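Local coordinates for protection of telomeres protein poz1 (Schizosaccharomyces pombe, PDB 5WE0) that binds telomeric DNA and negatively regulates telomerase and telomere length, at residues E29-S32 / I33-C37; A153-F156 / L157-P161; T168-L171 / Q172-S176; S217-I220 / Q221-L225. All coordinates share one frame; numbering follows the deposited sequence.

Contact 1. Residues E29-S32 / I33-C37; sequences EESS and IVNAC
N35 reaches back to S31, one turn earlier near the start of helix 31-43, with both its backbone and its side chain. Its backbone N donates to S31 O at 2.9 Å, the ordinary i to i+4 helical bond. The side chain folds back over the same carbonyl. With CG anti to its own carbonyl carbon and beside the backbone N (chi1 -79°), ND2 is carried to 2.7 Å from S31 O. An N-H...O angle of only 115° makes this second bond weak despite the short distance. S31 OG takes the rotamer that leads away from its backbone N, which leaves it 2.9 Å from N35 ND2. Both atoms have a partner beyond this turn: S31 OG and N35 ND2 each hydrogen-bond an acidic side chain of the chain of another protein.

The carbonyl before this pair has apolar neighbours. E30 O accepts from V34 N at 3.0 Å, nearly straight. I33 CG2 lies 3.1 Å from E30 O, and V34 CG2 lies 3.5 Å from E30 O. The side chains of E30 and I33 also touch F17 of helix 2-18.

One water joins the two segments: it donates to E29 O at 2.7 Å and accepts from I33 N, an amide of the opening turn. Hydroxyl and carboxamide together thus give this end of the helix a polar edge, where the positive end of the helix dipole would probably favour acidic groups of the partner chain.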
# COMPACT_ATOMS: atom_id res chain seq x y z
N GLU A 29 1.47 -23.05 -1.63
CA GLU A 29 1.23 -23.90 -2.79
C GLU A 29 1.17 -23.11 -4.09
O GLU A 29 1.34 -23.68 -5.17
CB GLU A 29 -0.08 -24.67 -2.61
CG GLU A 29 -0.35 -25.11 -1.17
CD GLU A 29 -1.20 -24.10 -0.40
OE1 GLU A 29 -0.80 -23.72 0.72
OE2 GLU A 29 -2.26 -23.68 -0.93
N GLU A 30 0.87 -21.81 -4.02
CA GLU A 30 0.85 -20.95 -5.20
C GLU A 30 2.16 -20.20 -5.39
O GLU A 30 2.32 -19.50 -6.39
CB GLU A 30 -0.29 -19.94 -5.10
CG GLU A 30 -1.64 -20.58 -4.85
CD GLU A 30 -2.70 -19.58 -4.40
OE1 GLU A 30 -2.46 -18.35 -4.48
OE2 GLU A 30 -3.76 -20.04 -3.91
N SER A 31 3.08 -20.33 -4.44
CA SER A 31 4.29 -19.52 -4.41
C SER A 31 5.13 -19.66 -5.69
O SER A 31 5.63 -18.66 -6.22
CB SER A 31 5.11 -19.88 -3.18
OG SER A 31 6.36 -19.26 -3.25
N SER A 32 5.29 -20.88 -6.20
CA SER A 32 6.16 -21.06 -7.36
C SER A 32 5.58 -20.42 -8.61
O SER A 32 6.29 -19.73 -9.35
CB SER A 32 6.44 -22.55 -7.57
OG SER A 32 5.43 -23.15 -8.39
N ILE A 33 4.28 -20.60 -8.87
CA ILE A 33 3.68 -20.01 -10.07
C ILE A 33 3.63 -18.48 -9.96
O ILE A 33 4.04 -17.76 -10.88
CB ILE A 33 2.29 -20.63 -10.34
CG1 ILE A 33 1.66 -20.13 -11.64
CG2 ILE A 33 1.34 -20.44 -9.16
CD1 ILE A 33 2.40 -20.50 -12.90
N VAL A 34 3.19 -17.96 -8.81
CA VAL A 34 3.12 -16.51 -8.62
C VAL A 34 4.51 -15.88 -8.78
O VAL A 34 4.68 -14.90 -9.53
CB VAL A 34 2.49 -16.17 -7.25
CG1 VAL A 34 2.82 -14.75 -6.81
CG2 VAL A 34 0.96 -16.40 -7.28
N ASN A 35 5.51 -16.44 -8.10
CA ASN A 35 6.88 -15.91 -8.17
C ASN A 35 7.45 -15.96 -9.59
O ASN A 35 8.09 -15.01 -10.05
CB ASN A 35 7.79 -16.66 -7.20
CG ASN A 35 7.62 -16.19 -5.76
OD1 ASN A 35 7.68 -14.99 -5.48
ND2 ASN A 35 7.44 -17.13 -4.84
N ALA A 36 7.26 -17.10 -10.28
CA ALA A 36 7.72 -17.21 -11.66
C ALA A 36 7.04 -16.18 -12.56
O ALA A 36 7.68 -15.64 -13.47
CB ALA A 36 7.47 -18.64 -12.17
N CYS A 37 5.75 -15.92 -12.34
CA CYS A 37 5.05 -14.87 -13.11
C CYS A 37 5.62 -13.49 -12.82
O CYS A 37 5.89 -12.72 -13.75
CB CYS A 37 3.55 -14.89 -12.80
SG CYS A 37 2.63 -16.30 -13.49
O HOH W 1 2.68 -22.94 -7.34

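Contact 2. Residues A153-F156 / L157-P161; sequences AFHF and LEQEP
Q159, just past the end of helix 130-157, folds back onto H155. CB starts loosely, 3.8 Å from F156 O. CG comes closer, 3.2 Å from H155 O, and a bend there (chi2 -63°) turns the chain over the imidazole. CD then lies 4.0 Å from H155 CE1. At the tip, NE2 stands over the centre of the ring, 3.4 Å above its plane, with ring and amide planes 22° apart. The same nitrogen donates to H155 O at 3.0 Å with an N-H...O angle of 157°, and that oxygen lies almost in the amide plane of Q159.

H155 O is gripped a second time by E158 N, 3.2 Å away and well above the carbonyl plane, on the face away from Q159 NE2. Q159 N adds a weak bond to F156 O. Next to this turn, L157 O and the carboxylate of E160 engage R196, tying the loop to helix 193-206.

A leucine in place of Q159 would probably cost H155 O its side-chain donor and leave the imidazole face without the amide over it. The chemistry implies that a side-chain N-H takes over at a carbonyl where the helix has stopped supplying backbone i+4 donors.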
# COMPACT_ATOMS: atom_id res chain seq x y z
N ALA A 153 7.84 6.25 10.54
CA ALA A 153 8.60 7.19 11.36
C ALA A 153 8.95 6.57 12.71
O ALA A 153 10.09 6.67 13.16
CB ALA A 153 7.80 8.48 11.56
N PHE A 154 7.98 5.91 13.36
CA PHE A 154 8.26 5.21 14.62
C PHE A 154 9.42 4.23 14.48
O PHE A 154 10.30 4.17 15.36
CB PHE A 154 7.02 4.46 15.09
CG PHE A 154 5.92 5.34 15.59
CD1 PHE A 154 6.15 6.67 15.88
CD2 PHE A 154 4.64 4.82 15.77
CE1 PHE A 154 5.13 7.48 16.35
CE2 PHE A 154 3.61 5.61 16.24
CZ PHE A 154 3.85 6.95 16.53
N HIS A 155 9.43 3.44 13.41
CA HIS A 155 10.50 2.46 13.23
C HIS A 155 11.86 3.15 13.12
O HIS A 155 12.83 2.72 13.76
CB HIS A 155 10.22 1.61 12.00
CG HIS A 155 11.25 0.55 11.74
ND1 HIS A 155 12.35 0.75 10.94
CD2 HIS A 155 11.32 -0.74 12.16
CE1 HIS A 155 13.06 -0.36 10.88
NE2 HIS A 155 12.46 -1.28 11.61
N PHE A 156 11.94 4.24 12.33
CA PHE A 156 13.18 5.03 12.24
C PHE A 156 13.64 5.49 13.62
O PHE A 156 14.81 5.34 13.98
CB PHE A 156 12.96 6.28 11.37
CG PHE A 156 13.19 6.07 9.89
CD1 PHE A 156 14.42 5.70 9.41
CD2 PHE A 156 12.15 6.31 8.98
CE1 PHE A 156 14.63 5.56 8.03
CE2 PHE A 156 12.35 6.16 7.60
CZ PHE A 156 13.59 5.78 7.14
N LEU A 157 12.71 6.04 14.42
CA LEU A 157 13.03 6.60 15.73
C LEU A 157 13.43 5.54 16.75
O LEU A 157 13.96 5.89 17.81
CB LEU A 157 11.84 7.37 16.29
CG LEU A 157 11.43 8.63 15.54
CD1 LEU A 157 10.05 9.09 16.00
CD2 LEU A 157 12.47 9.71 15.72
N GLU A 158 13.12 4.27 16.51
CA GLU A 158 13.41 3.18 17.43
C GLU A 158 14.75 2.50 17.17
O GLU A 158 15.07 1.51 17.84
CB GLU A 158 12.29 2.14 17.37
CG GLU A 158 11.01 2.60 18.06
CD GLU A 158 10.04 1.45 18.35
OE1 GLU A 158 9.60 0.78 17.38
OE2 GLU A 158 9.71 1.22 19.53
N GLN A 159 15.52 2.98 16.20
CA GLN A 159 16.84 2.43 15.92
C GLN A 159 17.92 3.30 16.58
O GLN A 159 17.71 4.48 16.88
CB GLN A 159 17.09 2.34 14.41
CG GLN A 159 15.92 1.80 13.57
CD GLN A 159 15.54 0.37 13.91
OE1 GLN A 159 16.37 -0.53 13.86
NE2 GLN A 159 14.26 0.14 14.22
N GLU A 160 19.07 2.68 16.83
CA GLU A 160 20.20 3.40 17.44
C GLU A 160 21.53 2.91 16.86
O GLU A 160 21.92 1.76 17.04
CB GLU A 160 20.18 3.26 18.96
CG GLU A 160 21.42 3.82 19.63
CD GLU A 160 21.46 5.34 19.66
OE1 GLU A 160 20.61 6.00 19.02
OE2 GLU A 160 22.37 5.87 20.32
N PRO A 161 22.23 3.79 16.13
CA PRO A 161 21.84 5.17 15.83
C PRO A 161 20.73 5.30 14.76
O PRO A 161 20.44 4.33 14.03
CB PRO A 161 23.14 5.78 15.32
CG PRO A 161 23.81 4.63 14.62
CD PRO A 161 23.47 3.40 15.44

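Contact 3. Residues T168-L171 / Q172-S176; sequences TKFL and QDWGS
K169 and D173 form a salt bridge one helical turn apart, K169 NZ meeting D173 OD1 at 2.9 Å. The carboxylate oxygen uses its syn lone pair, while D173 OD2 stands farther off, 3.5 Å from K169 NZ. The lysine leaves the helix with CG anti to the backbone N, and a bend at chi2 (43°) swings CE and NZ across to the acid.

Beneath the side chains the backbone is satisfied in helical order. Q172 N donates to T168 O at 3.0 Å, D173 N to K169 O, and W174 N to F170 O. The last bond, G175 N to L171 O, is short at 2.7 Å but bent to 131°, with the donor above the carbonyl plane. Polar side-chain ends find partners outside: T168 OG1 bonds H164 O and Q186 NE2, and W174 NE1 donates to S97 OG.

Apolar contact accompanies these bonds where F170 CE1 lies 3.8 Å from W174 CD1, the F170 ring and the five-membered ring of W174 oblique at 44°. A lysine in place of D173 would probably leave K169 without its countercharge and set two positive groups side by side.

This is the last turn of helix 164-174, an amphipathic helix with an i to i+4 Lys-Asp pair on its exposed side and F170 and W174 packed on helices 93-115 and 130-157; G175 is the first residue to leave helical angles.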
# COMPACT_ATOMS: atom_id res chain seq x y z
N THR A 168 15.05 11.65 6.87
CA THR A 168 14.71 12.95 6.30
C THR A 168 14.09 12.82 4.92
O THR A 168 13.05 13.42 4.64
CB THR A 168 15.97 13.82 6.26
OG1 THR A 168 16.30 14.22 7.60
CG2 THR A 168 15.74 15.06 5.37
N LYS A 169 14.74 12.06 4.03
CA LYS A 169 14.18 11.75 2.72
C LYS A 169 12.73 11.28 2.83
O LYS A 169 11.85 11.76 2.11
CB LYS A 169 15.04 10.69 2.04
CG LYS A 169 14.66 10.37 0.60
CD LYS A 169 14.34 11.64 -0.19
CE LYS A 169 13.86 11.32 -1.60
NZ LYS A 169 13.38 12.53 -2.33
N PHE A 170 12.47 10.34 3.75
CA PHE A 170 11.13 9.80 3.89
C PHE A 170 10.14 10.87 4.31
O PHE A 170 9.00 10.90 3.84
CB PHE A 170 11.10 8.65 4.91
CG PHE A 170 9.73 8.09 5.10
CD1 PHE A 170 9.25 7.11 4.25
CD2 PHE A 170 8.90 8.58 6.09
CE1 PHE A 170 7.97 6.60 4.39
CE2 PHE A 170 7.64 8.08 6.25
CZ PHE A 170 7.16 7.09 5.39
N LEU A 171 10.56 11.78 5.20
CA LEU A 171 9.63 12.78 5.70
C LEU A 171 9.29 13.82 4.63
O LEU A 171 8.15 14.29 4.56
CB LEU A 171 10.21 13.45 6.95
CG LEU A 171 10.09 12.54 8.17
CD1 LEU A 171 10.82 13.15 9.37
CD2 LEU A 171 8.64 12.21 8.47
N GLN A 172 10.27 14.19 3.80
CA GLN A 172 10.01 15.09 2.68
C GLN A 172 9.04 14.47 1.68
O GLN A 172 8.09 15.13 1.25
CB GLN A 172 11.33 15.47 2.02
CG GLN A 172 12.39 15.85 3.04
CD GLN A 172 13.71 16.25 2.42
OE1 GLN A 172 14.23 15.54 1.55
NE2 GLN A 172 14.23 17.41 2.82
N ASP A 173 9.26 13.21 1.30
CA ASP A 173 8.39 12.58 0.30
C ASP A 173 6.98 12.36 0.83
O ASP A 173 6.01 12.55 0.10
CB ASP A 173 8.99 11.25 -0.16
CG ASP A 173 10.29 11.42 -0.90
OD1 ASP A 173 10.86 12.53 -0.90
OD2 ASP A 173 10.77 10.41 -1.47
N TRP A 174 6.85 11.95 2.10
CA TRP A 174 5.57 11.45 2.58
C TRP A 174 5.08 12.07 3.88
O TRP A 174 3.88 11.96 4.17
CB TRP A 174 5.65 9.93 2.79
CG TRP A 174 5.98 9.22 1.53
CD1 TRP A 174 7.16 8.61 1.21
CD2 TRP A 174 5.12 9.08 0.39
NE1 TRP A 174 7.08 8.09 -0.07
CE2 TRP A 174 5.84 8.37 -0.59
CE3 TRP A 174 3.81 9.48 0.10
CZ2 TRP A 174 5.29 8.04 -1.84
CZ3 TRP A 174 3.26 9.16 -1.13
CH2 TRP A 174 4.01 8.45 -2.09
N GLY A 175 5.93 12.75 4.64
CA GLY A 175 5.48 13.38 5.86
C GLY A 175 4.71 14.64 5.53
O GLY A 175 5.26 15.54 4.87
N SER A 176 3.45 14.71 5.94
CA SER A 176 2.60 15.87 5.69
C SER A 176 3.32 17.15 6.08
O SER A 176 3.63 17.37 7.26
CB SER A 176 1.28 15.74 6.45
OG SER A 176 0.45 16.86 6.22

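Contact 4. Residues S217-I220 / Q221-L225; sequences SRYI and QCTKL
Y219 and T223 meet across one turn of helix 209-230, an uninterrupted alpha helix inside an all-helical fold, in the familiar pattern of a threonine hydroxyl bonded to the carbonyl four residues back.

Backbone hydrogen bonds are all i to i+4. Q221 N donates to S217 O at 3.0 Å, C222 N to R218 O, T223 N to Y219 O and K224 N to I220 O, each with an N-H...O angle of at least 160°.

The carbonyl of Y219 carries an additional side-chain bond. T223 OG1, anti to its carbonyl carbon (chi1 -62°), donates to Y219 O at 2.8 Å, while T223 N reaches that oxygen from the other face of its plane. Two donors therefore grip one buried acceptor, which ties down the rotation of the threonine. The same hydroxyl oxygen sits over one face of the Y219 ring, 3.2 Å above it and offset toward the rim. Y219 OH is engaged separately, by E107 of helix 93-115.

Apolar contact is lighter: I220 CG2 lies 3.9 Å from K224 CE, and the isoleucine also packs on I58 and I61 of helix 54-64.

Charged ends have further partners. R218 forms a salt bridge with an acidic side chain of the chain of another protein, and K224 NZ pairs with E62, whose charge probably keeps the buried lysine protonated. Q221 NE2 donates to the backbone O of E21. Within the helix, K224 NZ also donates to Q221 OE1 at 3.0 Å, in the carbonyl plane of that amide.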
# COMPACT_ATOMS: atom_id res chain seq x y z
N SER A 217 -7.71 -2.01 5.32
CA SER A 217 -8.55 -3.06 4.75
C SER A 217 -9.85 -2.48 4.20
O SER A 217 -10.28 -2.82 3.09
CB SER A 217 -8.87 -4.10 5.82
OG SER A 217 -9.92 -4.92 5.34
N ARG A 218 -10.52 -1.63 4.99
CA ARG A 218 -11.77 -1.03 4.54
C ARG A 218 -11.54 -0.11 3.35
O ARG A 218 -12.41 -0.00 2.48
CB ARG A 218 -12.44 -0.30 5.70
CG ARG A 218 -13.12 -1.28 6.67
CD ARG A 218 -13.84 -0.55 7.77
NE ARG A 218 -12.94 -0.07 8.81
CZ ARG A 218 -13.11 1.08 9.44
NH1 ARG A 218 -14.13 1.85 9.12
NH2 ARG A 218 -12.26 1.46 10.39
N TYR A 219 -10.39 0.56 3.29
CA TYR A 219 -10.09 1.37 2.11
C TYR A 219 -10.00 0.49 0.86
O TYR A 219 -10.49 0.87 -0.20
CB TYR A 219 -8.78 2.15 2.30
CG TYR A 219 -8.41 2.82 1.00
CD1 TYR A 219 -9.14 3.92 0.52
CD2 TYR A 219 -7.40 2.30 0.21
CE1 TYR A 219 -8.83 4.49 -0.70
CE2 TYR A 219 -7.07 2.86 -1.00
CZ TYR A 219 -7.80 3.95 -1.46
OH TYR A 219 -7.46 4.48 -2.68
N ILE A 220 -9.32 -0.64 0.97
CA ILE A 220 -9.15 -1.52 -0.19
C ILE A 220 -10.50 -2.09 -0.63
O ILE A 220 -10.78 -2.17 -1.82
CB ILE A 220 -8.13 -2.64 0.14
CG1 ILE A 220 -6.72 -2.04 0.33
CG2 ILE A 220 -8.14 -3.72 -0.96
CD1 ILE A 220 -6.12 -1.37 -0.95
N GLN A 221 -11.33 -2.49 0.33
CA GLN A 221 -12.63 -3.08 -0.00
C GLN A 221 -13.58 -2.03 -0.59
O GLN A 221 -14.33 -2.31 -1.54
CB GLN A 221 -13.25 -3.71 1.26
CG GLN A 221 -12.50 -4.98 1.77
CD GLN A 221 -12.35 -6.08 0.69
OE1 GLN A 221 -11.29 -6.23 0.06
NE2 GLN A 221 -13.43 -6.85 0.48
N CYS A 222 -13.56 -0.82 -0.03
CA CYS A 222 -14.32 0.30 -0.57
C CYS A 222 -13.92 0.58 -2.00
O CYS A 222 -14.77 0.69 -2.90
CB CYS A 222 -14.10 1.54 0.30
SG CYS A 222 -15.11 2.99 -0.14
N THR A 223 -12.61 0.65 -2.25
CA THR A 223 -12.10 0.91 -3.59
C THR A 223 -12.50 -0.19 -4.56
O THR A 223 -12.97 0.10 -5.67
CB THR A 223 -10.57 1.03 -3.54
OG1 THR A 223 -10.20 2.13 -2.71
CG2 THR A 223 -10.00 1.27 -4.92
N LYS A 224 -12.36 -1.46 -4.15
CA LYS A 224 -12.75 -2.60 -5.00
C LYS A 224 -14.22 -2.50 -5.38
O LYS A 224 -14.58 -2.73 -6.54
CB LYS A 224 -12.53 -3.92 -4.27
CG LYS A 224 -11.11 -4.46 -4.20
CD LYS A 224 -11.17 -5.89 -3.61
CE LYS A 224 -9.80 -6.40 -3.22
NZ LYS A 224 -9.85 -7.50 -2.23
N LEU A 225 -15.08 -2.21 -4.41
CA LEU A 225 -16.51 -2.11 -4.68
C LEU A 225 -16.81 -1.00 -5.69
O LEU A 225 -17.47 -1.24 -6.70
CB LEU A 225 -17.27 -1.90 -3.37
CG LEU A 225 -18.79 -1.83 -3.48
CD1 LEU A 225 -19.26 -3.19 -3.90
CD2 LEU A 225 -19.46 -1.46 -2.17

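In the fold
All four contacts are one-turn contacts, but they differ in depth. Contact 4 is the buried one, its centre about 11 Å from the centre of the chain, whereas contact 1 is a surface contact and contacts 2 and 3 are partly buried. Contacts 2 and 3 touch, F156 CE2 lying 3.9 Å from F170 CB, so the end of helix 130-157 packs on helix 164-174; contact 4 lies on the other side of the chain's centre. Chemistry follows place: contacts 1 and 4 lend polar groups to another protein, contact 2 repairs a helix end with a glutamine amide, and contact 3 couples a surface ion pair to inward-facing aromatics.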